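PDB 3KXW: saframycin Mx1 synthetase B from Legionella pneumophila subsp. pneumophila, which belongs to the ANL clan of AMP-binding enzymes, combining a large AMP-binding domain that carries the ligand pocket with a smaller C-terminal domain. Local coordinates for residues P325-A330 against L334-G339; F269-C274 against V292-G297; T201-N206 against A261-S266. One frame throughout, in Å; residues are numbered along the deposited sequence.

Contact 1: P325-A330 against L334-G339. With 1ZZ (5'-O-[(S)-(dodecanoyloxy)(hydroxy)phosphoryl]adenosine), chain B.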
loop_
_atom_site.group_PDB
_atom_site.type_symbol
_atom_site.label_atom_id
_atom_site.label_comp_id
_atom_site.label_asym_id
_atom_site.label_seq_id
_atom_site.Cartn_x
_atom_site.Cartn_y
_atom_site.Cartn_z
ATOM N N PRO A 325 12.038 -9.202 -0.864
ATOM C CA PRO A 325 11.205 -8.981 0.320
ATOM C C PRO A 325 11.691 -7.739 1.045
ATOM O O PRO A 325 12.890 -7.484 1.088
ATOM C CB PRO A 325 11.451 -10.233 1.171
ATOM C CG PRO A 325 11.900 -11.271 0.190
ATOM C CD PRO A 325 12.685 -10.523 -0.853
ATOM N N CYS A 326 10.771 -6.958 1.594
ATOM C CA CYS A 326 11.168 -5.775 2.361
ATOM C C CYS A 326 10.082 -5.472 3.370
ATOM O O CYS A 326 8.935 -5.899 3.202
ATOM C CB CYS A 326 11.402 -4.555 1.437
ATOM S SG CYS A 326 10.163 -4.272 0.161
ATOM N N TYR A 327 10.434 -4.712 4.399
ATOM C CA TYR A 327 9.492 -4.407 5.475
ATOM C C TYR A 327 9.507 -2.903 5.742
ATOM O O TYR A 327 10.530 -2.256 5.591
ATOM C CB TYR A 327 9.896 -5.162 6.745
ATOM C CG TYR A 327 9.270 -4.611 8.023
ATOM C CD1 TYR A 327 7.980 -4.959 8.395
ATOM C CD2 TYR A 327 9.976 -3.744 8.849
ATOM C CE1 TYR A 327 7.401 -4.466 9.569
ATOM C CE2 TYR A 327 9.395 -3.251 10.014
ATOM C CZ TYR A 327 8.130 -3.622 10.370
ATOM O OH TYR A 327 7.582 -3.114 11.532
ATOM N N GLY A 328 8.360 -2.360 6.102
ATOM C CA GLY A 328 8.289 -0.964 6.504
ATOM C C GLY A 328 6.877 -0.584 6.903
ATOM O O GLY A 328 5.972 -1.426 6.904
ATOM N N LEU A 329 6.704 0.680 7.260
ATOM C CA LEU A 329 5.396 1.214 7.645
ATOM C C LEU A 329 5.392 2.727 7.541
ATOM O O LEU A 329 6.446 3.359 7.536
ATOM C CB LEU A 329 4.943 0.776 9.035
ATOM C CG LEU A 329 5.786 0.577 10.305
ATOM C CD1 LEU A 329 7.274 0.968 10.250
ATOM C CD2 LEU A 329 5.071 1.035 11.590
ATOM N N ALA A 330 4.197 3.298 7.478
ATOM C CA ALA A 330 4.056 4.731 7.223
ATOM C C ALA A 330 4.718 5.552 8.325
ATOM O O ALA A 330 5.246 6.620 8.067
ATOM C CB ALA A 330 2.605 5.094 7.111
ATOM N N LEU A 334 8.707 4.921 5.088
ATOM C CA LEU A 334 8.402 3.732 4.301
ATOM C C LEU A 334 9.361 2.609 4.611
ATOM O O LEU A 334 9.039 1.731 5.397
ATOM C CB LEU A 334 8.406 4.026 2.802
ATOM C CG LEU A 334 7.936 2.850 1.925
ATOM C CD1 LEU A 334 6.451 2.577 2.132
ATOM C CD2 LEU A 334 8.237 3.170 0.465
ATOM N N LEU A 335 10.537 2.636 4.002
ATOM C CA LEU A 335 11.402 1.443 3.991
ATOM C C LEU A 335 12.223 1.301 5.264
ATOM O O LEU A 335 12.961 2.220 5.610
ATOM C CB LEU A 335 12.333 1.499 2.770
ATOM C CG LEU A 335 13.369 0.394 2.615
ATOM C CD1 LEU A 335 12.692 -0.993 2.395
ATOM C CD2 LEU A 335 14.331 0.749 1.473
ATOM N N VAL A 336 12.125 0.136 5.920
ATOM C CA VAL A 336 12.829 -0.149 7.185
ATOM C C VAL A 336 13.869 -1.251 7.015
ATOM O O VAL A 336 15.006 -1.093 7.460
ATOM C CB VAL A 336 11.835 -0.527 8.318
ATOM C CG1 VAL A 336 12.561 -0.982 9.615
ATOM C CG2 VAL A 336 10.941 0.667 8.615
ATOM N N THR A 337 13.488 -2.352 6.365
ATOM C CA THR A 337 14.443 -3.434 6.087
ATOM C C THR A 337 14.353 -3.916 4.644
ATOM O O THR A 337 13.298 -3.861 4.036
ATOM C CB THR A 337 14.242 -4.679 7.022
ATOM O OG1 THR A 337 13.023 -5.362 6.700
ATOM C CG2 THR A 337 14.196 -4.270 8.470
ATOM N N GLY A 338 15.478 -4.398 4.116
ATOM C CA GLY A 338 15.533 -4.991 2.801
ATOM C C GLY A 338 16.903 -5.592 2.565
ATOM O O GLY A 338 17.879 -5.186 3.198
ATOM N N GLY A 339 16.988 -6.560 1.666
ATOM C CA GLY A 339 18.262 -7.223 1.447
ATOM C C GLY A 339 19.119 -6.559 0.391
ATOM O O GLY A 339 19.023 -5.353 0.155
HETATM P P 1ZZ B . 1.521 0.678 6.077
HETATM C C1 1ZZ B . 10.776 1.619 -5.214
HETATM N N1 1ZZ B . 3.996 -5.208 6.809
HETATM O O1 1ZZ B . 3.043 -1.434 4.117
HETATM C C2 1ZZ B . 9.892 0.781 -4.280
HETATM N N2 1ZZ B . 5.752 -5.131 5.427
HETATM O O2 1ZZ B . 2.741 0.739 4.948
HETATM C C3 1ZZ B . 10.439 0.747 -2.847
HETATM N N3 1ZZ B . 4.225 -7.719 7.530
HETATM O O3 1ZZ B . 1.723 1.736 7.044
HETATM C C4 1ZZ B . 9.352 0.297 -1.860
HETATM N N4 1ZZ B . 6.082 -8.785 6.424
HETATM O O4 1ZZ B . 0.118 0.870 5.301
HETATM C C5 1ZZ B . 9.926 -0.183 -0.516
HETATM N N5 1ZZ B . 7.578 -7.713 4.985
HETATM O O5 1ZZ B . 1.465 -0.810 6.827
HETATM C C6 1ZZ B . 8.768 -0.723 0.335
HETATM O O6 1ZZ B . 2.163 -3.555 7.065
HETATM C C7 1ZZ B . 8.995 -1.434 1.692
HETATM O O7 1ZZ B . 2.400 -4.800 9.685
HETATM C C8 1ZZ B . 7.797 -2.074 2.422
HETATM O O8 1ZZ B . 3.268 -2.527 10.149
HETATM C C9 1ZZ B . 7.052 -0.988 3.214
HETATM C C10 1ZZ B . 5.539 -1.256 3.395
HETATM C C11 1ZZ B . 4.882 0.037 3.957
HETATM C C12 1ZZ B . 3.635 -0.358 4.771
HETATM C C13 1ZZ B . 2.610 -1.358 7.445
HETATM C C14 1ZZ B . 2.312 -2.621 7.964
HETATM C C15 1ZZ B . 3.397 -3.148 8.972
HETATM C C16 1ZZ B . 3.216 -4.455 9.009
HETATM C C17 1ZZ B . 2.961 -4.722 7.606
HETATM C C18 1ZZ B . 4.807 -4.412 5.904
HETATM C C19 1ZZ B . 5.574 -6.504 5.989
HETATM C C20 1ZZ B . 4.580 -6.516 6.828
HETATM C C21 1ZZ B . 4.905 -8.819 7.314
HETATM C C22 1ZZ B . 6.405 -7.760 5.821
HETATM O O HOH W 1 15.270 -8.425 0.635
#
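Y327 packs against T337 and V336, and its side chain can be followed outward atom by atom. Y327 CB is 3.1 Å from T337 OG1, a hydroxyl oxygen whose hydrogen-bond partner is S376 O. From there CG turns anti to the backbone N (chi1 162°), which lays the ring alongside V336, the two side chains pointing the same way. The flanks of the ring then meet different things. Y327 CD1 stands 3.7 Å from N2 of the 1ZZ adenine, whereas Y327 CD2 lies 3.8 Å from V336 CB and Y327 CE2 runs on along V336 CG1. At the tip, OH is hydrogen-bonded to D442 OD2, an atom also hydrogen-bonded to 1ZZ, so the phenol end is tied to the pocket.

The backbone beneath this side chain is a beta hairpin, its strands 325-328 and 335-338 running at 150°, interrupted by a classic beta bulge. The evidence is that Y327 O accepts two amides, V336 N at 2.9 Å and T337 N at 3.1 Å, with V336 N in the carbonyl plane and T337 N tilted 29° from it. V336 and T337 thus both stand opposite one residue, and the register slips by one before G328, whose CA comes close to L334 O.

The hairpin also holds 1ZZ by its main chain. C326 O accepts from the adenine amine N5 at 2.9 Å, and A330 N donates to the phosphate oxygen O3 at 3.0 Å. From the phosphate the dodecanoyl chain runs on past C326, L334 and L335: C326 SG is 3.4 Å from 1ZZ C7, L335 CD1 meets the same carbon, and both methyls of L334 touch the chain. At the far end of the hairpin a single water joins P325 O to G339 N, accepting from the amide and donating to the carbonyl.

Contact 2: F269-C274 against V292-G297. With 1ZZ (5'-O-[(S)-(dodecanoyloxy)(hydroxy)phosphoryl]adenosine), chain B.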
loop_
_atom_site.group_PDB
_atom_site.type_symbol
_atom_site.label_atom_id
_atom_site.label_comp_id
_atom_site.label_asym_id
_atom_site.label_seq_id
_atom_site.Cartn_x
_atom_site.Cartn_y
_atom_site.Cartn_z
ATOM N N PHE A 269 0.142 -10.620 -2.149
ATOM C CA PHE A 269 -1.032 -11.180 -2.846
ATOM C C PHE A 269 -0.993 -11.024 -4.382
ATOM O O PHE A 269 -1.551 -11.850 -5.121
ATOM C CB PHE A 269 -2.330 -10.552 -2.319
ATOM C CG PHE A 269 -2.706 -9.292 -3.038
ATOM C CD1 PHE A 269 -3.470 -9.341 -4.191
ATOM C CD2 PHE A 269 -2.268 -8.052 -2.569
ATOM C CE1 PHE A 269 -3.792 -8.190 -4.884
ATOM C CE2 PHE A 269 -2.596 -6.895 -3.260
ATOM C CZ PHE A 269 -3.358 -6.970 -4.416
ATOM N N ALA A 270 -0.372 -9.950 -4.871
ATOM C CA ALA A 270 -0.499 -9.643 -6.295
ATOM C C ALA A 270 0.255 -10.649 -7.176
ATOM O O ALA A 270 -0.111 -10.876 -8.346
ATOM C CB ALA A 270 -0.049 -8.196 -6.584
ATOM N N TYR A 271 1.294 -11.264 -6.620
ATOM C CA TYR A 271 2.009 -12.310 -7.339
ATOM C C TYR A 271 1.102 -13.557 -7.491
ATOM O O TYR A 271 1.027 -14.162 -8.562
ATOM C CB TYR A 271 3.382 -12.600 -6.686
ATOM C CG TYR A 271 4.325 -11.392 -6.723
ATOM C CD1 TYR A 271 4.941 -11.007 -7.902
ATOM C CD2 TYR A 271 4.569 -10.642 -5.582
ATOM C CE1 TYR A 271 5.787 -9.898 -7.961
ATOM C CE2 TYR A 271 5.407 -9.526 -5.619
ATOM C CZ TYR A 271 6.010 -9.160 -6.811
ATOM O OH TYR A 271 6.831 -8.071 -6.857
ATOM N N ASP A 272 0.378 -13.901 -6.435
ATOM C CA ASP A 272 -0.574 -14.998 -6.496
ATOM C C ASP A 272 -1.677 -14.684 -7.472
ATOM O O ASP A 272 -2.167 -15.559 -8.171
ATOM C CB ASP A 272 -1.204 -15.248 -5.135
ATOM C CG ASP A 272 -0.269 -15.968 -4.188
ATOM O OD1 ASP A 272 0.341 -16.976 -4.588
ATOM O OD2 ASP A 272 -0.145 -15.503 -3.049
ATOM N N TYR A 273 -2.077 -13.419 -7.502
ATOM C CA TYR A 273 -3.173 -12.992 -8.360
ATOM C C TYR A 273 -2.791 -13.162 -9.832
ATOM O O TYR A 273 -3.617 -13.592 -10.644
ATOM C CB TYR A 273 -3.536 -11.544 -8.036
ATOM C CG TYR A 273 -4.823 -11.053 -8.643
ATOM C CD1 TYR A 273 -6.064 -11.441 -8.150
ATOM C CD2 TYR A 273 -4.791 -10.177 -9.700
ATOM C CE1 TYR A 273 -7.256 -10.963 -8.738
ATOM C CE2 TYR A 273 -5.933 -9.699 -10.262
ATOM C CZ TYR A 273 -7.161 -10.083 -9.798
ATOM O OH TYR A 273 -8.258 -9.534 -10.451
ATOM N N CYS A 274 -1.550 -12.799 -10.166
ATOM C CA CYS A 274 -1.010 -13.064 -11.514
ATOM C C CYS A 274 -1.008 -14.541 -11.876
ATOM O O CYS A 274 -1.447 -14.919 -12.960
ATOM C CB CYS A 274 0.411 -12.537 -11.644
ATOM S SG CYS A 274 0.535 -10.733 -11.736
ATOM N N VAL A 292 14.762 -6.740 -12.585
ATOM C CA VAL A 292 15.779 -7.272 -11.675
ATOM C C VAL A 292 15.452 -7.143 -10.195
ATOM O O VAL A 292 16.073 -7.813 -9.380
ATOM C CB VAL A 292 17.184 -6.659 -11.938
ATOM C CG1 VAL A 292 17.621 -6.937 -13.363
ATOM C CG2 VAL A 292 17.209 -5.148 -11.613
ATOM N N THR A 293 14.469 -6.305 -9.863
ATOM C CA THR A 293 14.011 -6.163 -8.482
ATOM C C THR A 293 12.492 -6.196 -8.449
ATOM O O THR A 293 11.826 -5.234 -8.850
ATOM C CB THR A 293 14.475 -4.855 -7.852
ATOM O OG1 THR A 293 15.896 -4.788 -7.911
ATOM C CG2 THR A 293 14.025 -4.774 -6.381
ATOM N N ALA A 294 11.959 -7.320 -7.999
ATOM C CA ALA A 294 10.508 -7.506 -7.882
ATOM C C ALA A 294 10.217 -7.449 -6.398
ATOM O O ALA A 294 10.308 -8.481 -5.698
ATOM C CB ALA A 294 10.102 -8.853 -8.452
ATOM N N PHE A 295 9.916 -6.252 -5.885
ATOM C CA PHE A 295 9.824 -6.134 -4.426
ATOM C C PHE A 295 8.496 -6.667 -3.900
ATOM O O PHE A 295 7.490 -6.687 -4.616
ATOM C CB PHE A 295 10.139 -4.719 -3.928
ATOM C CG PHE A 295 9.148 -3.682 -4.386
ATOM C CD1 PHE A 295 9.390 -2.923 -5.523
ATOM C CD2 PHE A 295 7.987 -3.465 -3.657
ATOM C CE1 PHE A 295 8.465 -1.966 -5.949
ATOM C CE2 PHE A 295 7.063 -2.513 -4.073
ATOM C CZ PHE A 295 7.292 -1.769 -5.203
ATOM N N ASN A 296 8.537 -7.165 -2.672
ATOM C CA ASN A 296 7.399 -7.804 -2.062
ATOM C C ASN A 296 7.346 -7.324 -0.622
ATOM O O ASN A 296 8.138 -7.766 0.213
ATOM C CB ASN A 296 7.583 -9.324 -2.118
ATOM C CG ASN A 296 6.369 -10.080 -1.642
ATOM O OD1 ASN A 296 5.447 -9.505 -1.062
ATOM N ND2 ASN A 296 6.374 -11.393 -1.855
ATOM N N GLY A 297 6.421 -6.411 -0.344
ATOM C CA GLY A 297 6.275 -5.837 0.985
ATOM C C GLY A 297 4.864 -5.309 1.218
ATOM O O GLY A 297 4.108 -5.135 0.260
HETATM P P 1ZZ B . 1.521 0.678 6.077
HETATM C C1 1ZZ B . 10.776 1.619 -5.214
HETATM N N1 1ZZ B . 3.996 -5.208 6.809
HETATM O O1 1ZZ B . 3.043 -1.434 4.117
HETATM C C2 1ZZ B . 9.892 0.781 -4.280
HETATM N N2 1ZZ B . 5.752 -5.131 5.427
HETATM O O2 1ZZ B . 2.741 0.739 4.948
HETATM C C3 1ZZ B . 10.439 0.747 -2.847
HETATM N N3 1ZZ B . 4.225 -7.719 7.530
HETATM O O3 1ZZ B . 1.723 1.736 7.044
HETATM C C4 1ZZ B . 9.352 0.297 -1.860
HETATM N N4 1ZZ B . 6.082 -8.785 6.424
HETATM O O4 1ZZ B . 0.118 0.870 5.301
HETATM C C5 1ZZ B . 9.926 -0.183 -0.516
HETATM N N5 1ZZ B . 7.578 -7.713 4.985
HETATM O O5 1ZZ B . 1.465 -0.810 6.827
HETATM C C6 1ZZ B . 8.768 -0.723 0.335
HETATM O O6 1ZZ B . 2.163 -3.555 7.065
HETATM C C7 1ZZ B . 8.995 -1.434 1.692
HETATM O O7 1ZZ B . 2.400 -4.800 9.685
HETATM C C8 1ZZ B . 7.797 -2.074 2.422
HETATM O O8 1ZZ B . 3.268 -2.527 10.149
HETATM C C9 1ZZ B . 7.052 -0.988 3.214
HETATM C C10 1ZZ B . 5.539 -1.256 3.395
HETATM C C11 1ZZ B . 4.882 0.037 3.957
HETATM C C12 1ZZ B . 3.635 -0.358 4.771
HETATM C C13 1ZZ B . 2.610 -1.358 7.445
HETATM C C14 1ZZ B . 2.312 -2.621 7.964
HETATM C C15 1ZZ B . 3.397 -3.148 8.972
HETATM C C16 1ZZ B . 3.216 -4.455 9.009
HETATM C C17 1ZZ B . 2.961 -4.722 7.606
HETATM C C18 1ZZ B . 4.807 -4.412 5.904
HETATM C C19 1ZZ B . 5.574 -6.504 5.989
HETATM C C20 1ZZ B . 4.580 -6.516 6.828
HETATM C C21 1ZZ B . 4.905 -8.819 7.314
HETATM C C22 1ZZ B . 6.405 -7.760 5.821
#
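Y271 reaches across to the backbone of A294 and F295 within a beta-alpha-beta unit made of strand 263-266, helix 269-277 and strand 293-296. Helix segment 269-274 and strand 293-296 are 10.2 Å apart at their axes and inclined at 116°, and the closest CA pair, Y271 with N296, is still 8.8 Å apart. The gap is spanned by one long side chain. The tyrosine does so with CG anti to its own carbonyl carbon (chi1 -63°), which sends the ring out from the helix to the strand.

The tight part is at the phenol tip. Y271 OH donates to F295 O at 2.7 Å, with the acceptor at the edge of the ring and in its plane. Seen from the carbonyl the bond is less regular, since the hydroxyl sits 42° above the C=O plane. Y271 OH is also 3.5 Å from A294 C, so the hydroxyl comes close to the preceding A294-F295 peptide, next to the one it bonds.

Around this point the fit is looser. A294 CB, pointing to the helix, stops 3.7 Å from Y271 OH and touches the ring obliquely. N296 CB is 4.1 Å from Y271 CE2, and its side chain slides past the tyrosine in the opposite direction, its amide ND2 being bound to N268 OD1. Neither side opens to solvent: all four touching residues are buried, and F323 and F309 meet the Y271 ring edge-to-face.

F295 directs its carbonyl to the helix but its side chain away from it, into the ligand pocket. There one face of the phenyl ring takes 1ZZ C2, near the methyl end of the dodecanoyl chain, offset toward the rim, with F295 CE1 3.5 Å from that carbon.

Contact 3: T201-N206 against A261-S266. With 1ZZ (5'-O-[(S)-(dodecanoyloxy)(hydroxy)phosphoryl]adenosine), chain B.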
loop_
_atom_site.group_PDB
_atom_site.type_symbol
_atom_site.label_atom_id
_atom_site.label_comp_id
_atom_site.label_asym_id
_atom_site.label_seq_id
_atom_site.Cartn_x
_atom_site.Cartn_y
_atom_site.Cartn_z
ATOM N N THR A 201 19.189 4.088 -2.589
ATOM C CA THR A 201 20.454 3.430 -2.306
ATOM C C THR A 201 20.294 1.939 -2.141
ATOM O O THR A 201 21.031 1.157 -2.754
ATOM C CB THR A 201 21.081 3.989 -1.039
ATOM O OG1 THR A 201 21.464 5.340 -1.282
ATOM C CG2 THR A 201 22.302 3.187 -0.664
ATOM N N SER A 202 19.329 1.548 -1.313
ATOM C CA SER A 202 19.132 0.138 -0.968
ATOM C C SER A 202 18.701 -0.675 -2.196
ATOM O O SER A 202 19.087 -1.833 -2.331
ATOM C CB SER A 202 18.125 -0.008 0.184
ATOM O OG SER A 202 18.619 0.601 1.376
ATOM N N PHE A 203 17.936 -0.045 -3.088
ATOM C CA PHE A 203 17.476 -0.681 -4.328
ATOM C C PHE A 203 18.512 -0.621 -5.463
ATOM O O PHE A 203 18.223 -1.011 -6.586
ATOM C CB PHE A 203 16.126 -0.096 -4.811
ATOM C CG PHE A 203 14.920 -0.679 -4.096
ATOM C CD1 PHE A 203 14.742 -0.482 -2.723
ATOM C CD2 PHE A 203 13.972 -1.421 -4.793
ATOM C CE1 PHE A 203 13.636 -1.039 -2.040
ATOM C CE2 PHE A 203 12.856 -1.970 -4.121
ATOM C CZ PHE A 203 12.703 -1.768 -2.750
ATOM N N HIS A 204 19.710 -0.124 -5.167
ATOM C CA HIS A 204 20.766 -0.038 -6.175
ATOM C C HIS A 204 20.286 0.643 -7.455
ATOM O O HIS A 204 20.576 0.178 -8.556
ATOM C CB HIS A 204 21.296 -1.433 -6.518
ATOM C CG HIS A 204 22.164 -2.047 -5.458
ATOM N ND1 HIS A 204 22.017 -1.782 -4.115
ATOM C CD2 HIS A 204 23.170 -2.951 -5.547
ATOM C CE1 HIS A 204 22.907 -2.472 -3.422
ATOM N NE2 HIS A 204 23.616 -3.196 -4.269
HETATM N N MSE A 205 19.541 1.736 -7.316
HETATM C CA MSE A 205 19.047 2.471 -8.477
HETATM C C MSE A 205 20.191 3.166 -9.189
HETATM O O MSE A 205 21.178 3.529 -8.564
HETATM C CB MSE A 205 18.013 3.511 -8.044
HETATM C CG MSE A 205 16.816 2.856 -7.404
HETATM SE SE MSE A 205 15.260 4.017 -7.283
HETATM C CE MSE A 205 14.141 2.767 -6.307
ATOM N N ASN A 206 20.039 3.349 -10.486
ATOM C CA ASN A 206 21.057 4.007 -11.300
ATOM C C ASN A 206 20.343 4.584 -12.502
ATOM O O ASN A 206 19.110 4.635 -12.514
ATOM C CB ASN A 206 22.177 3.031 -11.703
ATOM C CG ASN A 206 21.670 1.828 -12.494
ATOM O OD1 ASN A 206 20.838 1.948 -13.382
ATOM N ND2 ASN A 206 22.206 0.655 -12.178
ATOM N N ALA A 261 10.985 -2.176 -17.664
ATOM C CA ALA A 261 11.078 -1.770 -16.277
ATOM C C ALA A 261 12.061 -2.665 -15.546
ATOM O O ALA A 261 12.164 -3.878 -15.819
ATOM C CB ALA A 261 9.670 -1.815 -15.591
ATOM N N THR A 262 12.792 -2.072 -14.611
ATOM C CA THR A 262 13.803 -2.796 -13.856
ATOM C C THR A 262 13.353 -3.037 -12.412
ATOM O O THR A 262 13.758 -4.022 -11.758
ATOM C CB THR A 262 15.185 -2.042 -13.866
ATOM O OG1 THR A 262 15.080 -0.811 -13.148
ATOM C CG2 THR A 262 15.608 -1.716 -15.297
ATOM N N ILE A 263 12.529 -2.127 -11.912
ATOM C CA ILE A 263 11.998 -2.248 -10.558
ATOM C C ILE A 263 10.480 -2.143 -10.580
ATOM O O ILE A 263 9.942 -1.229 -11.173
ATOM C CB ILE A 263 12.556 -1.147 -9.655
ATOM C CG1 ILE A 263 14.091 -1.196 -9.668
ATOM C CG2 ILE A 263 12.050 -1.327 -8.234
ATOM C CD1 ILE A 263 14.713 -0.120 -8.748
ATOM N N SER A 264 9.801 -3.117 -9.988
ATOM C CA SER A 264 8.347 -3.059 -9.863
ATOM C C SER A 264 8.010 -4.020 -8.757
ATOM O O SER A 264 8.766 -4.961 -8.492
ATOM C CB SER A 264 7.674 -3.449 -11.198
ATOM O OG SER A 264 6.292 -3.155 -11.224
ATOM N N GLY A 265 6.925 -3.766 -8.029
ATOM C CA GLY A 265 6.554 -4.693 -6.977
ATOM C C GLY A 265 5.189 -4.388 -6.382
ATOM O O GLY A 265 4.444 -3.600 -6.936
ATOM N N SER A 266 4.893 -4.992 -5.232
ATOM C CA SER A 266 3.532 -5.015 -4.714
ATOM C C SER A 266 3.499 -5.767 -3.397
ATOM O O SER A 266 4.477 -6.394 -3.012
ATOM C CB SER A 266 2.628 -5.778 -5.696
ATOM O OG SER A 266 3.044 -7.148 -5.804
HETATM P P 1ZZ B . 1.521 0.678 6.077
HETATM C C1 1ZZ B . 10.776 1.619 -5.214
HETATM N N1 1ZZ B . 3.996 -5.208 6.809
HETATM O O1 1ZZ B . 3.043 -1.434 4.117
HETATM C C2 1ZZ B . 9.892 0.781 -4.280
HETATM N N2 1ZZ B . 5.752 -5.131 5.427
HETATM O O2 1ZZ B . 2.741 0.739 4.948
HETATM C C3 1ZZ B . 10.439 0.747 -2.847
HETATM N N3 1ZZ B . 4.225 -7.719 7.530
HETATM O O3 1ZZ B . 1.723 1.736 7.044
HETATM C C4 1ZZ B . 9.352 0.297 -1.860
HETATM N N4 1ZZ B . 6.082 -8.785 6.424
HETATM O O4 1ZZ B . 0.118 0.870 5.301
HETATM C C5 1ZZ B . 9.926 -0.183 -0.516
HETATM N N5 1ZZ B . 7.578 -7.713 4.985
HETATM O O5 1ZZ B . 1.465 -0.810 6.827
HETATM C C6 1ZZ B . 8.768 -0.723 0.335
HETATM O O6 1ZZ B . 2.163 -3.555 7.065
HETATM C C7 1ZZ B . 8.995 -1.434 1.692
HETATM O O7 1ZZ B . 2.400 -4.800 9.685
HETATM C C8 1ZZ B . 7.797 -2.074 2.422
HETATM O O8 1ZZ B . 3.268 -2.527 10.149
HETATM C C9 1ZZ B . 7.052 -0.988 3.214
HETATM C C10 1ZZ B . 5.539 -1.256 3.395
HETATM C C11 1ZZ B . 4.882 0.037 3.957
HETATM C C12 1ZZ B . 3.635 -0.358 4.771
HETATM C C13 1ZZ B . 2.610 -1.358 7.445
HETATM C C14 1ZZ B . 2.312 -2.621 7.964
HETATM C C15 1ZZ B . 3.397 -3.148 8.972
HETATM C C16 1ZZ B . 3.216 -4.455 9.009
HETATM C C17 1ZZ B . 2.961 -4.722 7.606
HETATM C C18 1ZZ B . 4.807 -4.412 5.904
HETATM C C19 1ZZ B . 5.574 -6.504 5.989
HETATM C C20 1ZZ B . 4.580 -6.516 6.828
HETATM C C21 1ZZ B . 4.905 -8.819 7.314
HETATM C C22 1ZZ B . 6.405 -7.760 5.821
#
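F203 and M205 both reach I263, and the segment that carries them starts in the last turn of helix 189-202. T201 contributes its carbonyl oxygen, which accepts from H204 N at 3.0 Å. F203 is the first residue to leave helical backbone angles. Its CB points to the strand, and its ring crosses the I263 side chain obliquely, with F203 CD2 3.9 Å from I263 CG2. The same ring presents one face to 1ZZ: C1, the terminal carbon of the dodecanoyl chain, lies 4.3 Å above the plane of the F203 ring toward its rim, and F203 CZ comes within 3.4 Å of 1ZZ C3.

H204 follows with a positive phi of 51°. Together with the bonds from H204 N to T201 O and from M205 N to F200 O, this identifies a Schellman motif, with H204 as its C-prime residue, closing the helix. F203 and M205 flank this residue, and both side chains end at I263 of strand 263-266, where the I263 backbone also pairs with the 210-213 region.

M205, modelled as selenomethionine, begins with its CB aimed past the strand but ends close to it. The chain is extended beyond CG (chi2 -164°, chi3 -176°), so the methyl M205 CE is carried inward to lie 3.8 Å from I263 CD1 and 3.7 Å from 1ZZ C1. M205 CG also touches I263 CD1, and the two side chains cross at about a right angle.

How the contacts relate
From the N terminus, contact 3 comes first: the chain leaves helix 189-202 and, with 54 residues between segments 201-206 and 261-266, returns at strand 263-266. Contact 2 then closes a shorter excursion, from helix 269-277 to strand 293-296, and contact 1 a tight hairpin between 323-328 and 335-338. The three loops follow in series; none nests in or crosses another. What unites them is one sheet in which 263-266, 293-296, 323-328 and 335-338 lie in that order. F295 N to S264 O and C326 N to N296 O, probable hydrogen bonds, join neighbouring strands, while L335 CD2 packs on F203 CE1. All three contacts touch 1ZZ, contacts 2 and 3 on the acyl chain.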